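Local coordinates for aldehyde dehydrogenase family protein (Pseudomonas syringae pv. tomato, PDB 5IUV), which oxidises indole-3-acetaldehyde with NAD+ as cofactor, very probably giving the auxin indole-3-acetic acid that contributes to the virulence of this plant pathogen, at residues Y139-A144 with G151-E156; V310-K315 with T411-E416. All blocks are in the same frame, centred on the assembly; numbering follows the deposited sequence.

Contact 1 of 2, residues Y139-A144 with G151-E156; sequences YDEVAA and GLVTRE
Glu141 and Val153 grip each other through both backbone groups, the hydrogen-bonded pair of an antiparallel beta hairpin made by strands 140-142 and 149-164. Val153 N reaches Glu141 O at 2.8 Å, and Glu141 N returns a bond to Val153 O at 2.9 Å. A third rung runs from Ala143 N to Gly151 O, also 2.9 Å. The two short strand axes run nearly opposite, 172° between their N-to-C directions, as an antiparallel pair should. Beyond this ladder a side chain replaces a backbone acceptor: Arg155 N donates to Asp140 OD2 over 2.9 Å, coming from well above the carboxylate plane, 63° out of it. Asp140 holds CG beside its own N (chi1 -73°), which turns the carboxylate across to the backbone N of Arg155; its OD1 lies along the aliphatic part of Arg155, whose guanidinium instead bonds Thr488. Water extends the polar network, one molecule joining Glu141 OE1 to Val153 O and another Ala143 O to Gly151 N.

Packing differs on the two faces. Glu141 and Val153 stand side by side on one, where OE1 of Glu141 also bonds His482 of the third subunit, and Val153 packs on Leu490 and Trp494 of strand 488-496. That strand bonds the far edge of 149-164, while Asp140 and Val142 form an antiparallel ladder with the second subunit, so the sheet continues across the interface. The hairpin thus belongs to the oligomerisation element of the aldehyde dehydrogenase fold. On the other face Val142 and Leu152, a non-hydrogen-bonded pair, point the same way, and Val142 CG2 rests 4.1 Å from Leu152 CD2.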
loop_
_atom_site.group_PDB
_atom_site.type_symbol
_atom_site.label_atom_id
_atom_site.label_comp_id
_atom_site.label_asym_id
_atom_site.label_seq_id
_atom_site.Cartn_x
_atom_site.Cartn_y
_atom_site.Cartn_z
ATOM N N TYR A 139 6.681 -2.892 3.913
ATOM C CA TYR A 139 6.844 -3.943 2.917
ATOM C C TYR A 139 7.217 -3.333 1.572
ATOM O O TYR A 139 6.699 -2.282 1.199
ATOM C CB TYR A 139 5.559 -4.775 2.785
ATOM C CG TYR A 139 5.260 -5.645 3.993
ATOM C CD1 TYR A 139 4.717 -5.095 5.152
ATOM C CD2 TYR A 139 5.516 -7.011 3.974
ATOM C CE1 TYR A 139 4.449 -5.878 6.258
ATOM C CE2 TYR A 139 5.243 -7.808 5.075
ATOM C CZ TYR A 139 4.704 -7.232 6.214
ATOM O OH TYR A 139 4.429 -8.007 7.323
ATOM N N ASP A 140 8.119 -3.986 0.851
ATOM C CA ASP A 140 8.416 -3.576 -0.516
ATOM C C ASP A 140 7.495 -4.336 -1.475
ATOM O O ASP A 140 6.453 -4.835 -1.048
ATOM C CB ASP A 140 9.900 -3.782 -0.825
ATOM C CG ASP A 140 10.787 -2.746 -0.124
ATOM O OD1 ASP A 140 10.272 -1.656 0.210
ATOM O OD2 ASP A 140 11.989 -3.017 0.098
ATOM N N GLU A 141 7.837 -4.401 -2.760
ATOM C CA GLU A 141 6.842 -4.824 -3.752
ATOM C C GLU A 141 7.254 -5.973 -4.668
ATOM O O GLU A 141 8.431 -6.162 -4.961
ATOM C CB GLU A 141 6.442 -3.627 -4.626
ATOM C CG GLU A 141 5.706 -2.536 -3.878
ATOM C CD GLU A 141 5.675 -1.235 -4.648
ATOM O OE1 GLU A 141 6.710 -0.878 -5.254
ATOM O OE2 GLU A 141 4.619 -0.573 -4.659
ATOM N N VAL A 142 6.245 -6.718 -5.116
ATOM C CA VAL A 142 6.386 -7.767 -6.120
ATOM C C VAL A 142 5.427 -7.447 -7.256
ATOM O O VAL A 142 4.207 -7.419 -7.059
ATOM C CB VAL A 142 6.058 -9.178 -5.567
ATOM C CG1 VAL A 142 6.330 -10.241 -6.635
ATOM C CG2 VAL A 142 6.845 -9.469 -4.304
ATOM N N ALA A 143 5.974 -7.210 -8.440
ATOM C CA ALA A 143 5.175 -6.767 -9.578
ATOM C C ALA A 143 4.371 -7.907 -10.191
ATOM O O ALA A 143 4.736 -9.082 -10.055
ATOM C CB ALA A 143 6.082 -6.142 -10.637
ATOM N N ALA A 144 3.292 -7.558 -10.890
ATOM C CA ALA A 144 2.536 -8.541 -11.664
ATOM C C ALA A 144 3.229 -8.778 -13.000
ATOM O O ALA A 144 3.260 -7.894 -13.857
ATOM C CB ALA A 144 1.101 -8.083 -11.878
ATOM N N GLY A 151 9.539 -10.217 -10.536
ATOM C CA GLY A 151 9.928 -8.819 -10.514
ATOM C C GLY A 151 9.854 -8.268 -9.110
ATOM O O GLY A 151 8.765 -8.153 -8.545
ATOM N N LEU A 152 11.011 -7.936 -8.546
ATOM C CA LEU A 152 11.076 -7.372 -7.200
ATOM C C LEU A 152 11.343 -5.886 -7.256
ATOM O O LEU A 152 12.209 -5.436 -8.000
ATOM C CB LEU A 152 12.163 -8.051 -6.375
ATOM C CG LEU A 152 12.064 -9.572 -6.294
ATOM C CD1 LEU A 152 13.167 -10.112 -5.411
ATOM C CD2 LEU A 152 10.679 -9.986 -5.777
ATOM N N VAL A 153 10.601 -5.123 -6.467
ATOM C CA VAL A 153 10.839 -3.691 -6.361
ATOM C C VAL A 153 11.117 -3.385 -4.903
ATOM O O VAL A 153 10.197 -3.365 -4.088
ATOM C CB VAL A 153 9.632 -2.868 -6.869
ATOM C CG1 VAL A 153 9.910 -1.371 -6.729
ATOM C CG2 VAL A 153 9.318 -3.229 -8.308
ATOM N N THR A 154 12.390 -3.182 -4.570
ATOM C CA THR A 154 12.799 -3.073 -3.176
ATOM C C THR A 154 13.488 -1.747 -2.894
ATOM O O THR A 154 13.858 -1.020 -3.818
ATOM C CB THR A 154 13.749 -4.223 -2.781
ATOM O OG1 THR A 154 14.927 -4.168 -3.589
ATOM C CG2 THR A 154 13.068 -5.573 -2.983
ATOM N N ARG A 155 13.662 -1.449 -1.611
ATOM C CA ARG A 155 14.320 -0.225 -1.179
ATOM C C ARG A 155 15.576 -0.537 -0.383
ATOM O O ARG A 155 15.580 -1.441 0.449
ATOM C CB ARG A 155 13.371 0.626 -0.335
ATOM C CG ARG A 155 12.179 1.140 -1.114
ATOM C CD ARG A 155 11.297 2.010 -0.252
ATOM N NE ARG A 155 10.399 2.821 -1.064
ATOM C CZ ARG A 155 10.754 3.953 -1.667
ATOM N NH1 ARG A 155 11.999 4.416 -1.558
ATOM N NH2 ARG A 155 9.860 4.618 -2.383
ATOM N N GLU A 156 16.637 0.215 -0.644
ATOM C CA GLU A 156 17.907 0.031 0.040
ATOM C C GLU A 156 18.404 1.376 0.535
ATOM O O GLU A 156 18.141 2.393 -0.096
ATOM C CB GLU A 156 18.935 -0.602 -0.900
ATOM C CG GLU A 156 18.494 -1.941 -1.480
ATOM C CD GLU A 156 19.444 -2.453 -2.543
ATOM O OE1 GLU A 156 20.340 -1.684 -2.954
ATOM O OE2 GLU A 156 19.299 -3.623 -2.952
HETATM O O HOH W 1 13.306 -2.813 2.474
HETATM O O HOH W 2 8.084 0.498 -1.228
HETATM O O HOH W 3 8.683 -1.152 -3.354
HETATM O O HOH W 4 6.597 -10.979 -10.322
#

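Contact 2 of 2, residues V310-K315 with T411-E416; sequences VERSIK and TFDTAE
Val310 pairs with Thr411 and Glu311 with Phe412 as strands 307-311 and 406-412, parallel neighbours in the catalytic-domain sheet of the aldehyde dehydrogenase fold, reach their C-terminal ends and lead into helices 312-326 and 415-423. The backbone bonds differ in quality. Phe412 N meets Val310 O at a long 3.3 Å, whereas Arg312 N, at the start of helix 312-326, donates to Phe412 O at 2.8 Å. The ladder therefore carries on into the first residue after strand 307-311.

Side-chain polar contacts centre on Arg312. Its chain bends at chi3 (-62°) and crosses Thr411 at about a right angle, presenting the guanidinium edge to the hydroxyl: NH2 donates to Thr411 OG1 at 2.9 Å, close to the guanidinium plane, with a weaker bond from NE to the same oxygen. On the Asp413 side NH1 stands 3.9 Å from Asp413 OD2, a long salt bridge with the two flat groups turned 78° apart. One water donates to both Glu311 OE2 and Asp413 O, while Glu311 OE1 accepts from Ala278 N.

Apolar contact is led by the Phe412 ring. Glu311 CA sits over one face, 3.8 Å from the ring centroid and 16° off its normal, a CH-pi contact; Phe277 meets the same ring edge-to-face. On the opposite side of the sheet Thr411 CG2 touches Val310 CG1 at 3.9 Å and the aliphatic chain of Lys315, whose NZ forms a salt bridge with Asp389.

With one good and one weak N-H bond to the Thr411 hydroxyl and a long ion pair to Asp413, the guanidinium is probably oriented within this contact mainly by Thr411, while the charge of Asp413 would probably add a weaker electrostatic attraction.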
loop_
_atom_site.group_PDB
_atom_site.type_symbol
_atom_site.label_atom_id
_atom_site.label_comp_id
_atom_site.label_asym_id
_atom_site.label_seq_id
_atom_site.Cartn_x
_atom_site.Cartn_y
_atom_site.Cartn_z
ATOM N N VAL A 310 -8.897 37.042 8.249
ATOM C CA VAL A 310 -10.181 36.973 8.938
ATOM C C VAL A 310 -11.315 37.517 8.075
ATOM O O VAL A 310 -11.191 38.590 7.485
ATOM C CB VAL A 310 -10.129 37.733 10.289
ATOM C CG1 VAL A 310 -9.480 39.085 10.116
ATOM C CG2 VAL A 310 -11.519 37.873 10.893
ATOM N N GLU A 311 -12.409 36.760 7.988
ATOM C CA GLU A 311 -13.581 37.210 7.245
ATOM C C GLU A 311 -14.036 38.542 7.835
ATOM O O GLU A 311 -14.156 38.683 9.055
ATOM C CB GLU A 311 -14.705 36.169 7.292
ATOM C CG GLU A 311 -15.864 36.472 6.349
ATOM C CD GLU A 311 -16.757 35.267 6.093
ATOM O OE1 GLU A 311 -16.468 34.169 6.622
ATOM O OE2 GLU A 311 -17.754 35.423 5.357
ATOM N N ARG A 312 -14.266 39.522 6.969
ATOM C CA ARG A 312 -14.418 40.903 7.419
ATOM C C ARG A 312 -15.564 41.090 8.420
ATOM O O ARG A 312 -15.445 41.879 9.352
ATOM C CB ARG A 312 -14.610 41.830 6.217
ATOM C CG ARG A 312 -14.577 43.310 6.578
ATOM C CD ARG A 312 -14.245 44.173 5.373
ATOM N NE ARG A 312 -12.922 43.868 4.837
ATOM C CZ ARG A 312 -12.705 43.404 3.610
ATOM N NH1 ARG A 312 -13.727 43.209 2.787
ATOM N NH2 ARG A 312 -11.464 43.143 3.205
ATOM N N SER A 313 -16.644 40.334 8.247
ATOM C CA SER A 313 -17.831 40.483 9.084
ATOM C C SER A 313 -17.617 40.104 10.559
ATOM O O SER A 313 -18.437 40.454 11.405
ATOM C CB SER A 313 -18.985 39.657 8.505
ATOM O OG SER A 313 -18.634 38.288 8.403
ATOM N N ILE A 314 -16.536 39.389 10.874
ATOM C CA ILE A 314 -16.241 39.071 12.274
ATOM C C ILE A 314 -14.966 39.747 12.776
ATOM O O ILE A 314 -14.574 39.572 13.932
ATOM C CB ILE A 314 -16.100 37.546 12.510
ATOM C CG1 ILE A 314 -15.010 36.957 11.614
ATOM C CG2 ILE A 314 -17.434 36.843 12.301
ATOM C CD1 ILE A 314 -14.348 35.718 12.187
ATOM N N LYS A 315 -14.324 40.516 11.905
ATOM C CA LYS A 315 -13.035 41.126 12.213
ATOM C C LYS A 315 -13.077 42.014 13.461
ATOM O O LYS A 315 -12.202 41.920 14.326
ATOM C CB LYS A 315 -12.550 41.921 11.003
ATOM C CG LYS A 315 -11.591 43.047 11.321
ATOM C CD LYS A 315 -10.195 42.540 11.578
ATOM C CE LYS A 315 -9.183 43.630 11.284
ATOM N NZ LYS A 315 -9.429 44.866 12.081
ATOM N N THR A 411 -7.877 41.045 5.953
ATOM C CA THR A 411 -9.298 40.714 5.849
ATOM C C THR A 411 -9.681 40.258 4.444
ATOM O O THR A 411 -8.966 40.520 3.478
ATOM C CB THR A 411 -10.202 41.901 6.259
ATOM O OG1 THR A 411 -9.820 43.083 5.545
ATOM C CG2 THR A 411 -10.093 42.160 7.754
ATOM N N PHE A 412 -10.805 39.552 4.353
ATOM C CA PHE A 412 -11.375 39.115 3.077
ATOM C C PHE A 412 -12.892 39.058 3.215
ATOM O O PHE A 412 -13.411 39.083 4.336
ATOM C CB PHE A 412 -10.825 37.745 2.662
ATOM C CG PHE A 412 -11.213 36.624 3.595
ATOM C CD1 PHE A 412 -12.406 35.935 3.425
ATOM C CD2 PHE A 412 -10.383 36.261 4.641
ATOM C CE1 PHE A 412 -12.763 34.910 4.290
ATOM C CE2 PHE A 412 -10.738 35.234 5.504
ATOM C CZ PHE A 412 -11.923 34.564 5.328
ATOM N N ASP A 413 -13.603 38.964 2.092
ATOM C CA ASP A 413 -15.068 38.919 2.126
ATOM C C ASP A 413 -15.681 37.690 1.451
ATOM O O ASP A 413 -16.876 37.429 1.608
ATOM C CB ASP A 413 -15.657 40.185 1.490
ATOM C CG ASP A 413 -15.152 40.428 0.081
ATOM O OD1 ASP A 413 -14.612 39.492 -0.548
ATOM O OD2 ASP A 413 -15.299 41.571 -0.401
ATOM N N THR A 414 -14.876 36.964 0.678
ATOM C CA THR A 414 -15.317 35.724 0.039
ATOM C C THR A 414 -14.275 34.628 0.223
ATOM O O THR A 414 -13.092 34.916 0.404
ATOM C CB THR A 414 -15.566 35.894 -1.475
ATOM O OG1 THR A 414 -14.315 36.098 -2.140
ATOM C CG2 THR A 414 -16.501 37.069 -1.762
ATOM N N ALA A 415 -14.712 33.373 0.161
ATOM C CA ALA A 415 -13.794 32.242 0.259
ATOM C C ALA A 415 -12.746 32.306 -0.851
ATOM O O ALA A 415 -11.562 32.044 -0.629
ATOM C CB ALA A 415 -14.559 30.928 0.197
ATOM N N GLU A 416 -13.193 32.677 -2.045
ATOM C CA GLU A 416 -12.323 32.748 -3.209
ATOM C C GLU A 416 -11.176 33.738 -2.991
ATOM O O GLU A 416 -10.036 33.468 -3.364
ATOM C CB GLU A 416 -13.136 33.130 -4.451
ATOM C CG GLU A 416 -14.147 32.067 -4.903
ATOM C CD GLU A 416 -15.299 31.848 -3.915
ATOM O OE1 GLU A 416 -15.686 32.805 -3.209
ATOM O OE2 GLU A 416 -15.812 30.709 -3.839
HETATM O O HOH W 5 -18.149 37.703 3.933
#

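Contact 1 closes before contact 2 opens along the chain, and the two never touch: their centres are 50 Å apart and their nearest atoms about 35 Å. They share no sheet. Contact 1 lies in the mixed sheet that includes strands 149-164, 187-191 and 239-243, and contact 2 in the separate one built around strands 273-276, 307-311, 382-389 and 406-412. Each is some 31-32 Å from the centre of the chain and away from the annotated sites. Residues 139-144 and 151-156 meet three other subunits, whereas no other chain touches 310-315 or 411-416. Contact 1 thus lies in the interface of the four-chain assembly and probably helps to build it, whereas contact 2 joins strands inside one subunit.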